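Local coordinates for protein RsfP (PDB 4GLF) that probably cleaves nucleosides by phosphorolysis as a trimeric enzyme of the nucleoside phosphorylase type, at residues Y25-L30 / V59-R64; R34-E39 / D47-G52; N81-K86 / R291-L296; I93-A98 / I212-L217. One frame throughout, in Å; residues are numbered along the deposited sequence. Where two conformers were deposited one is given.

Contact 1: residues Y25-L30 / V59-R64; sequences YQMQAL and VAFLTR
Tyr25 and Phe61 meet methylene to ring, not ring to ring: Tyr25 CB stands over one face of the Phe61 ring, 3.6 Å from its centroid and 18° off the ring normal. This is a CH-pi contact, displaced toward the rim, with Tyr25 CB only 3.4 Å from Phe61 CG. The phenol is kept off that face by its first torsion, which sets CG between the backbone N and the carbonyl carbon (chi1 62°) and turns the ring toward the end of the strand. There Thr63 OG1 lies at the ring's edge, near its plane, 4.1 Å from Tyr25 CE1.

The other contacts are apolar and gather at the far end of Phe61. Met27 CE reaches Phe61 CZ at 3.7 Å, its side chain running roughly perpendicular to that of Phe61. Leu30 arrives from the opposing direction and sets both methyls against one ring carbon, with CD2 3.7 Å from Phe61 CE1. Phe61 belongs to strand 57-63, parallel neighbour of strand 16-20, and the loop that leaves strand 16-20 includes residues 25-30; in related phosphorylases the start of this loop is glycine-rich and helps to bind phosphate. Ile18 and Leu24 also pack on Phe61, while Met27 touches helix 238-263 through Gln250 and Lys254.

No hydrogen bond crosses between loop and strand. A type I beta turn from Met27 to Leu30 is closed by Leu30 N to Met27 O at 3.0 Å, and Lys33 NZ bonds to that same carbonyl oxygen.

Contact 2: residues R34-E39 / D47-G52; sequences RSVKIE and DDIVLG
Residues 34-36 run antiparallel to 49-52, the short strand axes 4.7 Å apart at closest and their directions 139° apart. They form the first pair of an antiparallel meander, in which strand 49-54 next turns back into strand 57-63. Arg34 and Leu51 make a hydrogen-bonded pair, with Leu51 N to Arg34 O at 2.9 Å and the reciprocal bond from Arg34 N to Leu51 O. Val36 and Ile49 are paired likewise, but less evenly: Val36 N to Ile49 O is sound, whereas Ile49 N to Val36 O is stretched to 3.2 Å and weak, just where the ladder ends. Between them Ser35 faces Val50 as a non-hydrogen-bonded pair.

Arg34, Val36, Ile49 and Leu51 share one face of the sheet. Val36 CG1 meets Leu51 CD1 at 3.8 Å, the two side chains roughly perpendicular, while Val36 CG2 lies against Ile49 CB. The Arg34 chain, extended from CG to NE, passes over Leu51 and lays one face of its guanidinium on Leu51 CB, which stands 3.9 Å from the group's plane. Its charge is met farther on, by a salt bridge from Arg34 NH2 to Glu53.

Past the ladder, Lys37 leaves with CG anti to the backbone N (chi1 177°) and then bends, which carries its aliphatic part over Asp48; Lys37 CD is 3.3 Å from Asp48 OD1. The charged ends do not touch. One water spans them, accepting from Lys37 NZ at 2.6 Å and donating to Asp48 OD1 at 2.9 Å.

Contact 3: residues N81-K86 / R291-L296; sequences NIYALK and RLAALL
The helix carrying Tyr83, 78-87, is met here by the short turn at the C-terminal end of the chain, where Ala293 to Leu295 follow helix 286-291. Tyr83 bridges the two. Its CG is anti to the backbone N (chi1 -168°), which swings the ring out from the helix to the turn, and its hydroxyl accepts a nearly straight hydrogen bond from Ala294 N: 2.9 Å to Tyr83 OH, with 165° at the hydrogen. The backbone wraps round the phenol end, with Ala293 N near the ring plane, at the edge, and Arg291 O 3.4 Å from Tyr83 CE1.

The same alanine also packs on the ring. Ala294 CB sits over one face in a CH-pi contact, 3.9 Å from the centroid and shifted toward the hydroxyl end, so that Tyr83 CZ is its closest ring atom at 3.4 Å. At the other end of the ring, Leu295 CD1 approaches Tyr83 CD1 to 4.0 Å. A phenylalanine in place of Tyr83 could keep the ring against Ala294 CB, but would probably leave Ala294 N, at the start of the turn, without its acceptor.

Lys86, one helical turn on, runs its aliphatic chain past the carbonyl of Ala294, with CE 3.4 Å from Ala294 O. Its NZ finds its partner outside this contact, hydrogen-bonded to Ala210 O just after helix 200-209.

Arg291 NH2 ties the end of helix 286-291 to Asp131 O, and Pro41 touches Tyr83. Elsewhere on helix 78-87, Leu85 packs on strands 16-20, 57-63 and 92-101, so the helix lies between the sheet and the C-terminal turn.

Contact 4: residues I93-A98 / I212-L217; sequences IVSVSA and IAYATL
Ile93 and Tyr214 begin the tighter side of this parallel strand pair. The ladder opens with a short bond, Ile93 N to Ala213 O at 2.6 Å, and alternates through Ala215 N to Ile93 O, Ser95 N to Ala215 O (176° at the hydrogen), Leu217 N to Ser95 O and Ser97 N to Leu217 O.

On the face with Ile93, Ser95 and Thr216, the Tyr214 ring, its CG anti to the backbone N (chi1 175°), leans across to the other strand. Tyr214 CD2 meets Ile93 CG2 at 3.6 Å, and Tyr214 OH comes within 3.2 Å of Ser95 CB. Ile212 CG2 closes the start of the pair against Ile93 CG1, also at 3.6 Å. Both Tyr214 OH and Ser95 OG bond to Glu203 OE1 of helix 200-209. Replacing Tyr214 with alanine would probably open a gap beside Ile93 CG2 and deprive Glu203 of one hydroxyl partner.

The opposite face is looser between these strands: Val94 CG1 and Val96 CG2 each come no nearer than 4.3 Å to Leu217 CB. It is nevertheless buried, with helix 145-157 packing on Val94 and Ala215. Solvent is reached only at the end, where Ala98 is exposed and makes no contact with 212-217.

Helices over both faces of a parallel pair near the chain's centre are characteristic of the alpha/beta core of the phosphorylase fold.

Contacts 1, 2 and 4 all belong to one mixed sheet. Contact 2 is nested along the chain within the loop closed by contact 1, their centres about 10 Å apart, and strands 49-54 and 57-63 join them through Phe61 N to Val50 O. The centre of contact 4 lies about 3 Å from that of the chain, and the contact is nested within contact 3, whose helix 78-87 leads into strand 92-101; Leu85 and Ile82 meet Ile93 there. Contacts 2 and 4 do not touch, their nearest atoms about 10 Å apart. Arg64, just past strand 57-63, links contact 1 to contact 4 through Val96 O. Contact 3 brings the C-terminal residues back to the family's alpha/beta core.

Contact 1: residues Y25-L30 / V59-R64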
loop_
_atom_site.group_PDB
_atom_site.type_symbol
_atom_site.label_atom_id
_atom_site.label_comp_id
_atom_site.label_asym_id
_atom_site.label_seq_id
_atom_site.Cartn_x
_atom_site.Cartn_y
_atom_site.Cartn_z
ATOM N N TYR A 25 -30.289 1.253 -13.918
ATOM C CA TYR A 25 -31.649 1.630 -13.596
ATOM C C TYR A 25 -32.494 2.011 -14.838
ATOM O O TYR A 25 -33.650 2.296 -14.695
ATOM C CB TYR A 25 -31.667 2.821 -12.613
ATOM C CG TYR A 25 -31.012 4.068 -13.191
ATOM C CD1 TYR A 25 -29.687 4.333 -12.905
ATOM C CD2 TYR A 25 -31.704 4.947 -14.044
ATOM C CE1 TYR A 25 -29.050 5.438 -13.413
ATOM C CE2 TYR A 25 -31.068 6.066 -14.578
ATOM C CZ TYR A 25 -29.729 6.294 -14.247
ATOM O OH TYR A 25 -28.991 7.359 -14.721
ATOM N N GLN A 26 -31.919 2.041 -16.026
ATOM C CA GLN A 26 -32.625 2.517 -17.189
ATOM C C GLN A 26 -33.350 1.344 -17.859
ATOM O O GLN A 26 -32.877 0.753 -18.834
ATOM C CB GLN A 26 -31.666 3.238 -18.136
ATOM C CG GLN A 26 -31.482 4.717 -17.801
ATOM C CD GLN A 26 -30.131 5.237 -18.236
ATOM O OE1 GLN A 26 -29.553 4.759 -19.210
ATOM N NE2 GLN A 26 -29.593 6.192 -17.488
ATOM N N MET A 27 -34.493 0.996 -17.283
ATOM C CA MET A 27 -35.299 -0.145 -17.731
ATOM C C MET A 27 -36.729 0.214 -17.419
ATOM O O MET A 27 -37.016 0.750 -16.318
ATOM C CB MET A 27 -34.921 -1.413 -16.965
ATOM C CG MET A 27 -34.640 -1.185 -15.480
ATOM S SD MET A 27 -34.257 -2.764 -14.699
ATOM C CE MET A 27 -33.599 -2.241 -13.124
ATOM N N GLN A 28 -37.616 -0.076 -18.380
ATOM C CA GLN A 28 -39.030 0.290 -18.261
ATOM C C GLN A 28 -39.688 -0.354 -17.043
ATOM O O GLN A 28 -40.600 0.235 -16.472
ATOM C CB GLN A 28 -39.809 -0.045 -19.544
ATOM C CG GLN A 28 -41.186 0.606 -19.639
ATOM C CD GLN A 28 -42.053 -0.027 -20.702
ATOM O OE1 GLN A 28 -41.680 -1.033 -21.299
ATOM N NE2 GLN A 28 -43.224 0.559 -20.945
ATOM N N ALA A 29 -39.199 -1.541 -16.644
ATOM C CA ALA A 29 -39.672 -2.251 -15.439
ATOM C C ALA A 29 -39.556 -1.412 -14.157
ATOM O O ALA A 29 -40.327 -1.638 -13.216
ATOM C CB ALA A 29 -38.947 -3.589 -15.252
ATOM N N LEU A 30 -38.614 -0.454 -14.150
ATOM C CA LEU A 30 -38.342 0.420 -12.995
ATOM C C LEU A 30 -39.193 1.675 -13.062
ATOM O O LEU A 30 -38.923 2.581 -13.887
ATOM C CB LEU A 30 -36.864 0.854 -12.964
ATOM C CG LEU A 30 -36.417 1.483 -11.633
ATOM C CD1 LEU A 30 -36.353 0.495 -10.476
ATOM C CD2 LEU A 30 -35.035 2.092 -11.837
ATOM N N VAL A 59 -35.988 0.367 -4.898
ATOM C CA VAL A 59 -34.544 0.061 -4.989
ATOM C C VAL A 59 -33.825 1.410 -5.227
ATOM O O VAL A 59 -34.364 2.248 -5.983
ATOM C CB VAL A 59 -34.287 -0.820 -6.221
ATOM C CG1 VAL A 59 -32.884 -1.355 -6.209
ATOM C CG2 VAL A 59 -35.291 -1.991 -6.324
ATOM N N ALA A 60 -32.694 1.647 -4.527
ATOM C CA ALA A 60 -31.769 2.782 -4.781
ATOM C C ALA A 60 -30.668 2.345 -5.785
ATOM O O ALA A 60 -30.077 1.270 -5.649
ATOM C CB ALA A 60 -31.122 3.250 -3.462
ATOM N N PHE A 61 -30.398 3.153 -6.811
ATOM C CA PHE A 61 -29.310 2.850 -7.756
ATOM C C PHE A 61 -28.317 3.978 -7.601
ATOM O O PHE A 61 -28.703 5.165 -7.647
ATOM C CB PHE A 61 -29.754 2.842 -9.215
ATOM C CG PHE A 61 -30.631 1.651 -9.559
ATOM C CD1 PHE A 61 -31.968 1.621 -9.146
ATOM C CD2 PHE A 61 -30.092 0.512 -10.195
ATOM C CE1 PHE A 61 -32.752 0.499 -9.419
ATOM C CE2 PHE A 61 -30.926 -0.592 -10.533
ATOM C CZ PHE A 61 -32.227 -0.619 -10.116
ATOM N N LEU A 62 -27.053 3.612 -7.445
ATOM C CA LEU A 62 -25.986 4.610 -7.262
ATOM C C LEU A 62 -24.945 4.327 -8.345
ATOM O O LEU A 62 -24.422 3.203 -8.453
ATOM C CB LEU A 62 -25.357 4.509 -5.879
ATOM C CG LEU A 62 -24.377 5.638 -5.412
ATOM C CD1 LEU A 62 -24.179 5.643 -3.879
ATOM C CD2 LEU A 62 -23.026 5.409 -6.069
ATOM N N THR A 63 -24.661 5.335 -9.175
ATOM C CA THR A 63 -23.672 5.206 -10.245
ATOM C C THR A 63 -22.322 5.505 -9.618
ATOM O O THR A 63 -21.998 6.656 -9.384
ATOM C CB THR A 63 -23.994 6.212 -11.345
ATOM O OG1 THR A 63 -25.321 5.931 -11.792
ATOM C CG2 THR A 63 -22.976 6.075 -12.526
ATOM N N ARG A 64 -21.588 4.462 -9.315
ATOM C CA ARG A 64 -20.315 4.546 -8.648
ATOM C C ARG A 64 -19.344 5.610 -9.237
ATOM O O ARG A 64 -18.678 6.352 -8.492
ATOM C CB ARG A 64 -19.651 3.128 -8.773
ATOM C CG ARG A 64 -18.442 3.026 -7.878
ATOM C CD ARG A 64 -17.717 1.703 -8.049
ATOM N NE ARG A 64 -18.367 0.607 -7.311
ATOM C CZ ARG A 64 -18.964 -0.434 -7.893
ATOM N NH1 ARG A 64 -19.028 -0.510 -9.213
ATOM N NH2 ARG A 64 -19.509 -1.398 -7.125
#

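Contact 2: residues R34-E39 / D47-G52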
loop_
_atom_site.group_PDB
_atom_site.type_symbol
_atom_site.label_atom_id
_atom_site.label_comp_id
_atom_site.label_asym_id
_atom_site.label_seq_id
_atom_site.Cartn_x
_atom_site.Cartn_y
_atom_site.Cartn_z
ATOM N N ARG A 34 -36.955 8.512 -9.945
ATOM C CA ARG A 34 -36.777 9.800 -9.289
ATOM C C ARG A 34 -35.343 9.961 -8.753
ATOM O O ARG A 34 -34.683 8.980 -8.543
ATOM C CB ARG A 34 -37.785 9.969 -8.154
ATOM C CG ARG A 34 -38.282 8.689 -7.532
ATOM C CD ARG A 34 -38.810 8.972 -6.160
ATOM N NE ARG A 34 -39.122 7.829 -5.329
ATOM C CZ ARG A 34 -39.545 6.658 -5.751
ATOM N NH1 ARG A 34 -39.714 6.421 -7.022
ATOM N NH2 ARG A 34 -39.798 5.719 -4.885
ATOM N N SER A 35 -34.880 11.183 -8.527
ATOM C CA SER A 35 -33.507 11.429 -8.054
ATOM C C SER A 35 -33.510 12.058 -6.680
ATOM O O SER A 35 -34.389 12.867 -6.395
ATOM C CB SER A 35 -32.850 12.424 -8.985
ATOM O OG SER A 35 -32.468 11.698 -10.107
ATOM N N VAL A 36 -32.522 11.744 -5.847
ATOM C CA VAL A 36 -32.422 12.429 -4.564
ATOM C C VAL A 36 -30.982 12.836 -4.331
ATOM O O VAL A 36 -30.073 12.066 -4.607
ATOM C CB VAL A 36 -33.011 11.604 -3.384
ATOM C CG1 VAL A 36 -34.475 11.239 -3.687
ATOM C CG2 VAL A 36 -32.223 10.326 -3.170
ATOM N N LYS A 37 -30.800 14.076 -3.874
ATOM C CA LYS A 37 -29.501 14.636 -3.549
ATOM C C LYS A 37 -29.364 14.411 -2.019
ATOM O O LYS A 37 -30.194 14.844 -1.240
ATOM C CB LYS A 37 -29.520 16.128 -3.940
ATOM C CG LYS A 37 -28.270 16.956 -3.625
ATOM C CD LYS A 37 -27.152 16.886 -4.656
ATOM C CE LYS A 37 -25.787 16.942 -3.939
ATOM N NZ LYS A 37 -25.456 15.713 -3.131
ATOM N N ILE A 38 -28.416 13.612 -1.602
ATOM C CA ILE A 38 -28.250 13.348 -0.142
ATOM C C ILE A 38 -26.918 13.964 0.246
ATOM O O ILE A 38 -25.928 13.706 -0.406
ATOM C CB ILE A 38 -28.246 11.831 0.193
ATOM C CG1 ILE A 38 -29.587 11.223 -0.201
ATOM C CG2 ILE A 38 -27.935 11.599 1.677
ATOM C CD1 ILE A 38 -29.596 9.739 -0.357
ATOM N N GLU A 39 -26.879 14.822 1.254
ATOM C CA GLU A 39 -25.597 15.317 1.728
ATOM C C GLU A 39 -25.167 14.401 2.876
ATOM O O GLU A 39 -26.027 13.816 3.571
ATOM C CB GLU A 39 -25.715 16.765 2.182
ATOM C CG GLU A 39 -24.621 17.672 1.619
ATOM C CD GLU A 39 -23.245 17.370 2.201
ATOM O OE1 GLU A 39 -23.016 17.685 3.400
ATOM O OE2 GLU A 39 -22.395 16.859 1.453
ATOM N N ASP A 47 -22.990 10.587 -7.330
ATOM C CA ASP A 47 -24.045 11.223 -8.156
ATOM C C ASP A 47 -25.336 11.147 -7.341
ATOM O O ASP A 47 -25.386 10.445 -6.321
ATOM C CB ASP A 47 -24.208 10.459 -9.457
ATOM C CG ASP A 47 -24.932 11.253 -10.534
ATOM O OD1 ASP A 47 -25.482 12.349 -10.255
ATOM O OD2 ASP A 47 -24.989 10.746 -11.687
ATOM N N ASP A 48 -26.356 11.899 -7.744
ATOM C CA ASP A 48 -27.672 11.772 -7.154
ATOM C C ASP A 48 -28.049 10.270 -7.205
ATOM O O ASP A 48 -27.851 9.634 -8.207
ATOM C CB ASP A 48 -28.689 12.628 -7.944
ATOM C CG ASP A 48 -28.424 14.154 -7.818
ATOM O OD1 ASP A 48 -27.648 14.618 -6.950
ATOM O OD2 ASP A 48 -28.994 14.909 -8.595
ATOM N N ILE A 49 -28.505 9.712 -6.090
ATOM C CA ILE A 49 -29.112 8.368 -6.041
ATOM C C ILE A 49 -30.485 8.350 -6.756
ATOM O O ILE A 49 -31.354 9.218 -6.496
ATOM C CB ILE A 49 -29.236 7.936 -4.558
ATOM C CG1 ILE A 49 -27.842 7.574 -4.020
ATOM C CG2 ILE A 49 -30.134 6.721 -4.379
ATOM C CD1 ILE A 49 -26.858 8.715 -3.933
ATOM N N VAL A 50 -30.668 7.416 -7.683
ATOM C CA VAL A 50 -31.951 7.201 -8.350
ATOM C C VAL A 50 -32.760 6.148 -7.552
ATOM O O VAL A 50 -32.234 5.110 -7.135
ATOM C CB VAL A 50 -31.760 6.692 -9.796
ATOM C CG1 VAL A 50 -33.126 6.356 -10.472
ATOM C CG2 VAL A 50 -30.980 7.718 -10.641
ATOM N N LEU A 51 -34.019 6.434 -7.324
ATOM C CA LEU A 51 -34.947 5.527 -6.624
ATOM C C LEU A 51 -36.065 5.156 -7.606
ATOM O O LEU A 51 -36.435 5.958 -8.432
ATOM C CB LEU A 51 -35.590 6.228 -5.442
ATOM C CG LEU A 51 -34.617 6.575 -4.317
ATOM C CD1 LEU A 51 -35.265 7.553 -3.351
ATOM C CD2 LEU A 51 -34.265 5.306 -3.593
ATOM N N GLY A 52 -36.566 3.927 -7.545
ATOM C CA GLY A 52 -37.769 3.579 -8.305
ATOM C C GLY A 52 -38.243 2.231 -7.794
ATOM O O GLY A 52 -37.614 1.662 -6.884
HETATM O O HOH W 1 -26.040 13.699 -4.693
#

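Contact 3: residues N81-K86 / R291-L296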
loop_
_atom_site.group_PDB
_atom_site.type_symbol
_atom_site.label_atom_id
_atom_site.label_comp_id
_atom_site.label_asym_id
_atom_site.label_seq_id
_atom_site.Cartn_x
_atom_site.Cartn_y
_atom_site.Cartn_z
ATOM N N ASN A 81 -20.848 7.628 -0.380
ATOM C CA ASN A 81 -21.713 6.714 -1.055
ATOM C C ASN A 81 -22.366 5.753 -0.072
ATOM O O ASN A 81 -23.584 5.595 -0.084
ATOM C CB ASN A 81 -20.992 5.887 -2.149
ATOM C CG ASN A 81 -20.622 6.708 -3.341
ATOM O OD1 ASN A 81 -21.056 7.850 -3.422
ATOM N ND2 ASN A 81 -19.812 6.154 -4.275
ATOM N N ILE A 82 -21.575 5.108 0.758
ATOM C CA ILE A 82 -22.140 4.122 1.690
ATOM C C ILE A 82 -22.939 4.871 2.747
ATOM O O ILE A 82 -24.006 4.413 3.101
ATOM C CB ILE A 82 -21.031 3.256 2.350
ATOM C CG1 ILE A 82 -20.356 2.347 1.303
ATOM C CG2 ILE A 82 -21.566 2.433 3.546
ATOM C CD1 ILE A 82 -21.264 1.358 0.545
ATOM N N TYR A 83 -22.434 6.027 3.251
ATOM C CA TYR A 83 -23.213 6.721 4.304
ATOM C C TYR A 83 -24.618 7.096 3.779
ATOM O O TYR A 83 -25.652 6.918 4.460
ATOM C CB TYR A 83 -22.512 7.947 4.791
ATOM C CG TYR A 83 -23.088 8.575 6.071
ATOM C CD1 TYR A 83 -22.513 8.274 7.296
ATOM C CD2 TYR A 83 -24.164 9.501 6.052
ATOM C CE1 TYR A 83 -22.946 8.844 8.480
ATOM C CE2 TYR A 83 -24.652 10.053 7.261
ATOM C CZ TYR A 83 -23.994 9.712 8.477
ATOM O OH TYR A 83 -24.324 10.168 9.765
ATOM N N ALA A 84 -24.658 7.605 2.549
ATOM C CA ALA A 84 -25.938 8.038 1.932
ATOM C C ALA A 84 -26.921 6.864 1.822
ATOM O O ALA A 84 -28.096 7.036 2.080
ATOM C CB ALA A 84 -25.699 8.689 0.558
ATOM N N LEU A 85 -26.427 5.670 1.467
ATOM C CA LEU A 85 -27.288 4.505 1.328
ATOM C C LEU A 85 -27.809 4.134 2.724
ATOM O O LEU A 85 -29.008 3.836 2.896
ATOM C CB LEU A 85 -26.542 3.329 0.621
ATOM C CG LEU A 85 -26.223 3.660 -0.871
ATOM C CD1 LEU A 85 -25.400 2.513 -1.505
ATOM C CD2 LEU A 85 -27.484 3.946 -1.732
ATOM N N LYS A 86 -26.947 4.236 3.743
ATOM C CA LYS A 86 -27.371 3.898 5.089
ATOM C C LYS A 86 -28.523 4.869 5.496
ATOM O O LYS A 86 -29.496 4.432 6.073
ATOM C CB LYS A 86 -26.184 4.019 6.097
ATOM C CG LYS A 86 -26.585 3.627 7.501
ATOM C CD LYS A 86 -27.074 2.165 7.572
ATOM C CE LYS A 86 -27.190 1.777 9.084
ATOM N NZ LYS A 86 -27.488 0.298 9.197
ATOM N N ARG A 291 -20.954 12.990 13.178
ATOM C CA ARG A 291 -20.356 12.454 11.979
ATOM C C ARG A 291 -20.772 11.014 11.761
ATOM O O ARG A 291 -20.930 10.577 10.674
ATOM C CB ARG A 291 -18.845 12.570 12.057
ATOM C CG ARG A 291 -18.108 12.314 10.768
ATOM C CD ARG A 291 -16.630 12.596 10.886
ATOM N NE ARG A 291 -15.988 11.781 11.888
ATOM C CZ ARG A 291 -15.478 12.239 13.018
ATOM N NH1 ARG A 291 -15.503 13.510 13.318
ATOM N NH2 ARG A 291 -14.935 11.412 13.853
ATOM N N LEU A 292 -20.913 10.279 12.829
ATOM C CA LEU A 292 -21.161 8.840 12.742
ATOM C C LEU A 292 -22.622 8.472 12.917
ATOM O O LEU A 292 -22.935 7.292 13.024
ATOM C CB LEU A 292 -20.360 8.054 13.797
ATOM C CG LEU A 292 -18.796 8.198 13.673
ATOM C CD1 LEU A 292 -18.096 7.448 14.803
ATOM C CD2 LEU A 292 -18.284 7.737 12.299
ATOM N N ALA A 293 -23.503 9.468 12.924
ATOM C CA ALA A 293 -24.845 9.285 13.461
ATOM C C ALA A 293 -25.562 8.133 12.781
ATOM O O ALA A 293 -26.139 7.270 13.467
ATOM C CB ALA A 293 -25.620 10.597 13.335
ATOM N N ALA A 294 -25.537 8.095 11.439
ATOM C CA ALA A 294 -26.345 7.084 10.705
ATOM C C ALA A 294 -25.817 5.641 10.931
ATOM O O ALA A 294 -26.559 4.674 10.792
ATOM C CB ALA A 294 -26.362 7.391 9.226
ATOM N N LEU A 295 -24.542 5.520 11.318
ATOM C CA LEU A 295 -23.894 4.223 11.565
ATOM C C LEU A 295 -24.244 3.669 12.943
ATOM O O LEU A 295 -24.163 2.444 13.163
ATOM C CB LEU A 295 -22.377 4.377 11.518
ATOM C CG LEU A 295 -21.588 4.452 10.198
ATOM C CD1 LEU A 295 -22.489 4.596 8.990
ATOM C CD2 LEU A 295 -20.407 5.448 10.181
ATOM N N LEU A 296 -24.623 4.535 13.875
ATOM C CA LEU A 296 -24.813 4.096 15.257
ATOM C C LEU A 296 -26.255 3.666 15.617
ATOM O O LEU A 296 -27.259 4.151 15.013
ATOM C CB LEU A 296 -24.323 5.178 16.251
ATOM C CG LEU A 296 -22.908 5.757 16.055
ATOM C CD1 LEU A 296 -22.676 7.025 16.895
ATOM C CD2 LEU A 296 -21.834 4.728 16.346
#

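Contact 4: residues I93-A98 / I212-L217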
loop_
_atom_site.group_PDB
_atom_site.type_symbol
_atom_site.label_atom_id
_atom_site.label_comp_id
_atom_site.label_asym_id
_atom_site.label_seq_id
_atom_site.Cartn_x
_atom_site.Cartn_y
_atom_site.Cartn_z
ATOM N N ILE A 93 -26.923 -4.523 -0.119
ATOM C CA ILE A 93 -26.315 -3.882 -1.345
ATOM C C ILE A 93 -25.817 -4.943 -2.319
ATOM O O ILE A 93 -25.148 -5.878 -1.877
ATOM C CB ILE A 93 -25.127 -2.986 -0.966
ATOM C CG1 ILE A 93 -25.649 -1.733 -0.219
ATOM C CG2 ILE A 93 -24.368 -2.492 -2.228
ATOM C CD1 ILE A 93 -24.496 -0.837 0.280
ATOM N N VAL A 94 -26.166 -4.809 -3.589
ATOM C CA VAL A 94 -25.542 -5.556 -4.638
ATOM C C VAL A 94 -24.678 -4.608 -5.406
ATOM O O VAL A 94 -25.110 -3.660 -6.101
ATOM C CB VAL A 94 -26.533 -6.278 -5.600
ATOM C CG1 VAL A 94 -25.750 -7.101 -6.642
ATOM C CG2 VAL A 94 -27.430 -7.238 -4.825
ATOM N N SER A 95 -23.411 -4.922 -5.358
ATOM C CA SER A 95 -22.428 -4.138 -6.092
ATOM C C SER A 95 -22.106 -4.797 -7.455
ATOM O O SER A 95 -21.743 -5.975 -7.526
ATOM C CB SER A 95 -21.147 -4.100 -5.270
ATOM O OG SER A 95 -20.133 -3.501 -6.111
ATOM N N VAL A 96 -22.194 -4.067 -8.529
ATOM C CA VAL A 96 -22.019 -4.676 -9.820
ATOM C C VAL A 96 -20.760 -4.096 -10.393
ATOM O O VAL A 96 -20.605 -2.870 -10.429
ATOM C CB VAL A 96 -23.234 -4.385 -10.738
ATOM C CG1 VAL A 96 -23.004 -4.935 -12.140
ATOM C CG2 VAL A 96 -24.513 -4.992 -10.138
ATOM N N SER A 97 -19.803 -4.934 -10.801
ATOM C CA SER A 97 -18.566 -4.342 -11.316
ATOM C C SER A 97 -17.851 -5.127 -12.426
ATOM O O SER A 97 -17.971 -6.371 -12.507
ATOM C CB SER A 97 -17.635 -3.989 -10.162
ATOM O OG SER A 97 -17.079 -5.139 -9.604
ATOM N N ALA A 98 -17.134 -4.409 -13.293
ATOM C CA ALA A 98 -16.405 -5.066 -14.421
ATOM C C ALA A 98 -15.102 -5.620 -13.864
ATOM O O ALA A 98 -14.472 -4.960 -12.999
ATOM C CB ALA A 98 -16.162 -4.056 -15.575
ATOM N N ILE A 212 -24.508 -3.096 6.731
ATOM C CA ILE A 212 -25.361 -3.369 5.577
ATOM C C ILE A 212 -24.810 -4.609 4.922
ATOM O O ILE A 212 -23.563 -4.704 4.769
ATOM C CB ILE A 212 -25.301 -2.190 4.553
ATOM C CG1 ILE A 212 -25.826 -0.873 5.155
ATOM C CG2 ILE A 212 -26.109 -2.502 3.308
ATOM C CD1 ILE A 212 -25.531 0.388 4.325
ATOM N N ALA A 213 -25.678 -5.547 4.535
ATOM C CA ALA A 213 -25.246 -6.741 3.878
ATOM C C ALA A 213 -24.803 -6.382 2.470
ATOM O O ALA A 213 -25.470 -5.622 1.750
ATOM C CB ALA A 213 -26.359 -7.792 3.826
ATOM N N TYR A 214 -23.669 -6.930 2.055
ATOM C CA TYR A 214 -23.089 -6.463 0.806
ATOM C C TYR A 214 -22.555 -7.675 0.057
ATOM O O TYR A 214 -21.829 -8.482 0.628
ATOM C CB TYR A 214 -21.926 -5.506 1.113
ATOM C CG TYR A 214 -21.102 -5.006 -0.099
ATOM C CD1 TYR A 214 -19.997 -5.725 -0.549
ATOM C CD2 TYR A 214 -21.363 -3.788 -0.688
ATOM C CE1 TYR A 214 -19.259 -5.295 -1.627
ATOM C CE2 TYR A 214 -20.613 -3.326 -1.757
ATOM C CZ TYR A 214 -19.546 -4.069 -2.202
ATOM O OH TYR A 214 -18.736 -3.654 -3.253
ATOM N N ALA A 215 -22.829 -7.759 -1.249
ATOM C CA ALA A 215 -22.254 -8.808 -2.087
ATOM C C ALA A 215 -22.016 -8.283 -3.502
ATOM O O ALA A 215 -22.554 -7.248 -3.916
ATOM C CB ALA A 215 -23.073 -10.091 -2.055
ATOM N N THR A 216 -21.159 -8.971 -4.227
ATOM C CA THR A 216 -20.725 -8.454 -5.523
ATOM C C THR A 216 -21.235 -9.374 -6.656
ATOM O O THR A 216 -21.152 -10.604 -6.563
ATOM C CB THR A 216 -19.159 -8.402 -5.545
ATOM O OG1 THR A 216 -18.695 -7.385 -4.624
ATOM C CG2 THR A 216 -18.662 -8.074 -6.912
ATOM N N LEU A 217 -21.735 -8.766 -7.699
ATOM C CA LEU A 217 -21.886 -9.437 -8.985
ATOM C C LEU A 217 -20.780 -8.932 -10.016
ATOM O O LEU A 217 -20.820 -7.765 -10.508
ATOM C CB LEU A 217 -23.266 -9.080 -9.558
ATOM C CG LEU A 217 -23.541 -9.597 -10.990
ATOM C CD1 LEU A 217 -23.583 -11.081 -10.936
ATOM C CD2 LEU A 217 -24.931 -9.169 -11.497
#